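Local structure of cyclic di-GMP-binding protein XC_3703 (Xanthomonas campestris pv. campestris, 5B7W) at residues E14-L26 against A37-Q49. The protein binds the second messenger cyclic di-GMP, regulates virulence and biofilm formation and, when free of the ligand, promotes binding of a LysR-type transcriptional regulator to its target genes. Sequence-based numbering, arbitrary orientation.
Sequences ELTNAVDQANREL and AKFELEDGKVINQ
Asn-23, on the helix, clips its carboxamide onto both backbone groups of Phe-39 in the edge strand. Phe-39 N donates to Asn-23 OD1 at 2.8 Å, nearly straight and on a lone pair in the carbonyl plane. Asn-23 ND2 returns a bond of 2.8 Å to Phe-39 O, which lies in the plane of the amide. The two bonds fix the rotation of the carboxamide and occupy strand groups that the outermost strand does not share with a further strand of its sheet. OD1 also sits at the edge of the Phe-39 ring, near its plane. With CG of Phe-39 anti to its carbonyl carbon (chi1 -55°), the ring turns toward the helix, where Ala-22 CB lies over one face in a CH-pi contact, 3.9 Å from the centroid and offset toward the rim. Leu-26 CD1 approaches the same ring obliquely, 3.5 Å from Phe-39 CE1, and its methyl reaches on to Ala-37.

One turn before Asn-23, Val-19 divides its branches: CG1 packs on Phe-39 CB, while CG2 meets Ile-47 CD1 at 3.8 Å and Leu-41 CB. Leu-15 closes the row, with CG against Leu-41 CD2 (4.0 Å), CD1 near Ile-47 CD1 and CD2 by Gly-44 O. Gly-44 belongs to the hairpin turn, followed by a classic beta bulge in which Lys-45 and Val-46 both face Glu-42.

Helix 14-26 thus runs almost antiparallel (166°) to strand 38-42, packing on the face of the RRM-like four-stranded sheet of domain II beside this edge strand, one of the two helices on that side. Helix 54-70 packs alongside, its Met-60 touching both Leu-26 and Phe-39, and strand 90-96 pairs with 46-51 on the side away from 38-42.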
loop_
_atom_site.group_PDB
_atom_site.type_symbol
_atom_site.label_atom_id
_atom_site.label_comp_id
_atom_site.label_asym_id
_atom_site.label_seq_id
_atom_site.Cartn_x
_atom_site.Cartn_y
_atom_site.Cartn_z
ATOM N N GLU A 14 -3.709 0.489 -12.187
ATOM C CA GLU A 14 -2.261 0.342 -12.095
ATOM C C GLU A 14 -1.883 -0.876 -11.262
ATOM O O GLU A 14 -0.878 -1.541 -11.540
ATOM C CB GLU A 14 -1.637 1.611 -11.514
ATOM C CG GLU A 14 -1.826 2.858 -12.371
ATOM C CD GLU A 14 -0.917 2.900 -13.592
ATOM O OE1 GLU A 14 -0.357 1.851 -13.976
ATOM O OE2 GLU A 14 -0.760 3.996 -14.171
ATOM N N LEU A 15 -2.678 -1.184 -10.234
ATOM C CA LEU A 15 -2.466 -2.420 -9.488
ATOM C C LEU A 15 -2.642 -3.633 -10.391
ATOM O O LEU A 15 -1.892 -4.610 -10.285
ATOM C CB LEU A 15 -3.424 -2.487 -8.298
ATOM C CG LEU A 15 -3.379 -3.763 -7.454
ATOM C CD1 LEU A 15 -1.974 -4.023 -6.935
ATOM C CD2 LEU A 15 -4.371 -3.682 -6.304
ATOM N N THR A 16 -3.623 -3.580 -11.294
ATOM C CA THR A 16 -3.816 -4.666 -12.249
ATOM C C THR A 16 -2.682 -4.710 -13.267
ATOM O O THR A 16 -2.200 -5.793 -13.621
ATOM C CB THR A 16 -5.164 -4.509 -12.955
ATOM O OG1 THR A 16 -6.216 -4.509 -11.983
ATOM C CG2 THR A 16 -5.391 -5.648 -13.939
ATOM N N ASN A 17 -2.244 -3.544 -13.750
ATOM C CA ASN A 17 -1.146 -3.504 -14.709
ATOM C C ASN A 17 0.131 -4.082 -14.115
ATOM O O ASN A 17 0.840 -4.849 -14.777
ATOM C CB ASN A 17 -0.911 -2.070 -15.185
ATOM C CG ASN A 17 -1.760 -1.707 -16.387
ATOM O OD1 ASN A 17 -1.610 -0.630 -16.965
ATOM N ND2 ASN A 17 -2.657 -2.608 -16.773
ATOM N N ALA A 18 0.437 -3.731 -12.862
ATOM C CA ALA A 18 1.661 -4.221 -12.234
ATOM C C ALA A 18 1.656 -5.740 -12.116
ATOM O O ALA A 18 2.685 -6.391 -12.336
ATOM C CB ALA A 18 1.840 -3.575 -10.861
ATOM N N VAL A 19 0.507 -6.325 -11.772
ATOM C CA VAL A 19 0.417 -7.779 -11.674
ATOM C C VAL A 19 0.552 -8.417 -13.051
ATOM O O VAL A 19 1.224 -9.444 -13.210
ATOM C CB VAL A 19 -0.897 -8.188 -10.984
ATOM C CG1 VAL A 19 -1.028 -9.704 -10.942
ATOM C CG2 VAL A 19 -0.959 -7.608 -9.580
ATOM N N ASP A 20 -0.079 -7.822 -14.067
ATOM C CA ASP A 20 0.051 -8.343 -15.424
ATOM C C ASP A 20 1.492 -8.260 -15.910
ATOM O O ASP A 20 1.999 -9.196 -16.538
ATOM C CB ASP A 20 -0.875 -7.583 -16.374
ATOM C CG ASP A 20 -2.339 -7.788 -16.049
ATOM O OD1 ASP A 20 -2.696 -8.889 -15.579
ATOM O OD2 ASP A 20 -3.134 -6.849 -16.264
ATOM N N GLN A 21 2.170 -7.144 -15.629
ATOM C CA GLN A 21 3.565 -7.015 -16.033
ATOM C C GLN A 21 4.463 -7.967 -15.253
ATOM O O GLN A 21 5.479 -8.428 -15.783
ATOM C CB GLN A 21 4.035 -5.568 -15.858
ATOM C CG GLN A 21 3.288 -4.568 -16.730
ATOM C CD GLN A 21 3.664 -3.127 -16.436
ATOM O OE1 GLN A 21 4.578 -2.857 -15.655
ATOM N NE2 GLN A 21 2.951 -2.193 -17.055
ATOM N N ALA A 22 4.106 -8.275 -14.003
ATOM C CA ALA A 22 4.889 -9.233 -13.228
ATOM C C ALA A 22 4.765 -10.639 -13.802
ATOM O O ALA A 22 5.751 -11.382 -13.859
ATOM C CB ALA A 22 4.456 -9.208 -11.763
ATOM N N ASN A 23 3.559 -11.024 -14.229
ATOM C CA ASN A 23 3.390 -12.317 -14.885
ATOM C C ASN A 23 4.113 -12.350 -16.225
ATOM O O ASN A 23 4.737 -13.360 -16.575
ATOM C CB ASN A 23 1.903 -12.625 -15.064
ATOM C CG ASN A 23 1.260 -13.140 -13.794
ATOM O OD1 ASN A 23 1.810 -14.006 -13.114
ATOM N ND2 ASN A 23 0.093 -12.601 -13.458
ATOM N N ARG A 24 4.041 -11.257 -16.987
ATOM C CA ARG A 24 4.788 -11.175 -18.238
ATOM C C ARG A 24 6.288 -11.257 -17.988
ATOM O O ARG A 24 7.026 -11.858 -18.779
ATOM C CB ARG A 24 4.439 -9.880 -18.974
ATOM C CG ARG A 24 3.201 -9.970 -19.850
ATOM C CD ARG A 24 3.575 -10.238 -21.299
ATOM N NE ARG A 24 4.276 -9.104 -21.898
ATOM C CZ ARG A 24 3.673 -8.107 -22.538
ATOM N NH1 ARG A 24 2.353 -8.101 -22.667
ATOM N NH2 ARG A 24 4.389 -7.117 -23.050
ATOM N N GLU A 25 6.756 -10.668 -16.886
ATOM C CA GLU A 25 8.187 -10.669 -16.599
ATOM C C GLU A 25 8.677 -12.065 -16.235
ATOM O O GLU A 25 9.809 -12.436 -16.565
ATOM C CB GLU A 25 8.492 -9.674 -15.480
ATOM C CG GLU A 25 9.937 -9.222 -15.426
ATOM C CD GLU A 25 10.096 -7.881 -14.737
ATOM O OE1 GLU A 25 10.462 -7.862 -13.544
ATOM O OE2 GLU A 25 9.849 -6.844 -15.390
ATOM N N LEU A 26 7.838 -12.855 -15.557
ATOM C CA LEU A 26 8.212 -14.229 -15.237
ATOM C C LEU A 26 8.382 -15.069 -16.492
ATOM O O LEU A 26 9.242 -15.957 -16.535
ATOM C CB LEU A 26 7.165 -14.865 -14.325
ATOM C CG LEU A 26 7.292 -14.617 -12.825
ATOM C CD1 LEU A 26 6.228 -15.411 -12.094
ATOM C CD2 LEU A 26 8.682 -14.994 -12.344
ATOM N N ALA A 37 4.672 -20.971 -12.010
ATOM C CA ALA A 37 4.663 -19.860 -11.071
ATOM C C ALA A 37 3.789 -18.755 -11.642
ATOM O O ALA A 37 3.702 -18.585 -12.861
ATOM C CB ALA A 37 6.078 -19.339 -10.794
ATOM N N LYS A 38 3.144 -18.001 -10.754
ATOM C CA LYS A 38 2.173 -17.013 -11.202
ATOM C C LYS A 38 1.856 -16.036 -10.079
ATOM O O LYS A 38 1.967 -16.369 -8.895
ATOM C CB LYS A 38 0.884 -17.691 -11.681
ATOM C CG LYS A 38 0.320 -18.691 -10.681
ATOM C CD LYS A 38 -0.879 -19.443 -11.237
ATOM C CE LYS A 38 -2.185 -18.783 -10.825
ATOM N NZ LYS A 38 -3.361 -19.643 -11.131
ATOM N N PHE A 39 1.467 -14.826 -10.473
ATOM C CA PHE A 39 0.827 -13.860 -9.591
ATOM C C PHE A 39 -0.654 -13.807 -9.935
ATOM O O PHE A 39 -1.015 -13.730 -11.115
ATOM C CB PHE A 39 1.423 -12.458 -9.744
ATOM C CG PHE A 39 2.911 -12.389 -9.560
ATOM C CD1 PHE A 39 3.765 -12.606 -10.629
ATOM C CD2 PHE A 39 3.456 -12.061 -8.330
ATOM C CE1 PHE A 39 5.133 -12.522 -10.469
ATOM C CE2 PHE A 39 4.825 -11.974 -8.165
ATOM C CZ PHE A 39 5.663 -12.205 -9.237
ATOM N N GLU A 40 -1.509 -13.836 -8.916
ATOM C CA GLU A 40 -2.950 -13.723 -9.115
ATOM C C GLU A 40 -3.481 -12.592 -8.249
ATOM O O GLU A 40 -3.370 -12.647 -7.020
ATOM C CB GLU A 40 -3.670 -15.030 -8.781
ATOM C CG GLU A 40 -5.168 -14.972 -9.042
ATOM C CD GLU A 40 -5.972 -15.791 -8.054
ATOM O OE1 GLU A 40 -5.379 -16.301 -7.080
ATOM O OE2 GLU A 40 -7.198 -15.918 -8.248
ATOM N N LEU A 41 -4.055 -11.577 -8.889
ATOM C CA LEU A 41 -4.707 -10.491 -8.168
ATOM C C LEU A 41 -6.130 -10.909 -7.817
ATOM O O LEU A 41 -6.911 -11.274 -8.703
ATOM C CB LEU A 41 -4.707 -9.214 -9.003
ATOM C CG LEU A 41 -5.362 -8.006 -8.333
ATOM C CD1 LEU A 41 -4.667 -7.694 -7.018
ATOM C CD2 LEU A 41 -5.338 -6.801 -9.259
ATOM N N GLU A 42 -6.466 -10.853 -6.532
ATOM C CA GLU A 42 -7.730 -11.367 -6.018
ATOM C C GLU A 42 -8.539 -10.222 -5.426
ATOM O O GLU A 42 -8.095 -9.573 -4.473
ATOM C CB GLU A 42 -7.478 -12.454 -4.971
ATOM C CG GLU A 42 -8.720 -12.979 -4.281
ATOM C CD GLU A 42 -8.391 -14.044 -3.254
ATOM O OE1 GLU A 42 -7.635 -14.980 -3.592
ATOM O OE2 GLU A 42 -8.877 -13.942 -2.108
ATOM N N ASP A 43 -9.721 -9.978 -5.995
ATOM C CA ASP A 43 -10.653 -8.951 -5.531
ATOM C C ASP A 43 -10.024 -7.562 -5.487
ATOM O O ASP A 43 -10.494 -6.689 -4.751
ATOM C CB ASP A 43 -11.230 -9.306 -4.154
ATOM C CG ASP A 43 -12.015 -10.603 -4.167
ATOM O OD1 ASP A 43 -12.570 -10.955 -5.229
ATOM O OD2 ASP A 43 -12.078 -11.270 -3.112
ATOM N N GLY A 44 -8.967 -7.337 -6.266
ATOM C CA GLY A 44 -8.274 -6.064 -6.231
ATOM C C GLY A 44 -7.648 -5.729 -4.897
ATOM O O GLY A 44 -7.359 -4.559 -4.634
ATOM N N LYS A 45 -7.432 -6.724 -4.045
ATOM C CA LYS A 45 -6.884 -6.526 -2.708
ATOM C C LYS A 45 -5.746 -7.480 -2.381
ATOM O O LYS A 45 -4.790 -7.082 -1.711
ATOM C CB LYS A 45 -7.994 -6.683 -1.652
ATOM C CG LYS A 45 -9.186 -5.763 -1.845
ATOM C CD LYS A 45 -10.318 -6.126 -0.898
ATOM C CE LYS A 45 -11.436 -5.095 -0.950
ATOM N NZ LYS A 45 -10.928 -3.734 -1.276
ATOM N N VAL A 46 -5.823 -8.730 -2.832
ATOM C CA VAL A 46 -4.876 -9.770 -2.455
ATOM C C VAL A 46 -4.112 -10.212 -3.695
ATOM O O VAL A 46 -4.717 -10.490 -4.736
ATOM C CB VAL A 46 -5.586 -10.966 -1.795
ATOM C CG1 VAL A 46 -4.612 -12.116 -1.581
ATOM C CG2 VAL A 46 -6.219 -10.543 -0.479
ATOM N N ILE A 47 -2.789 -10.273 -3.580
ATOM C CA ILE A 47 -1.923 -10.818 -4.617
ATOM C C ILE A 47 -1.398 -12.153 -4.110
ATOM O O ILE A 47 -0.649 -12.204 -3.127
ATOM C CB ILE A 47 -0.770 -9.868 -4.967
ATOM C CG1 ILE A 47 -1.309 -8.542 -5.502
ATOM C CG2 ILE A 47 0.158 -10.516 -5.984
ATOM C CD1 ILE A 47 -0.225 -7.552 -5.867
ATOM N N ASN A 48 -1.790 -13.236 -4.774
ATOM C CA ASN A 48 -1.345 -14.572 -4.402
ATOM C C ASN A 48 -0.121 -14.946 -5.228
ATOM O O ASN A 48 -0.183 -14.976 -6.463
ATOM C CB ASN A 48 -2.466 -15.592 -4.600
ATOM C CG ASN A 48 -3.517 -15.518 -3.511
ATOM O OD1 ASN A 48 -3.199 -15.557 -2.322
ATOM N ND2 ASN A 48 -4.778 -15.408 -3.912
ATOM N N GLN A 49 0.989 -15.213 -4.549
ATOM C CA GLN A 49 2.206 -15.694 -5.184
ATOM C C GLN A 49 2.317 -17.197 -4.977
ATOM O O GLN A 49 2.039 -17.704 -3.887
ATOM C CB GLN A 49 3.444 -14.997 -4.612
ATOM C CG GLN A 49 3.295 -13.495 -4.432
ATOM C CD GLN A 49 4.597 -12.828 -4.028
ATOM O OE1 GLN A 49 5.168 -12.044 -4.787
ATOM N NE2 GLN A 49 5.077 -13.141 -2.831
#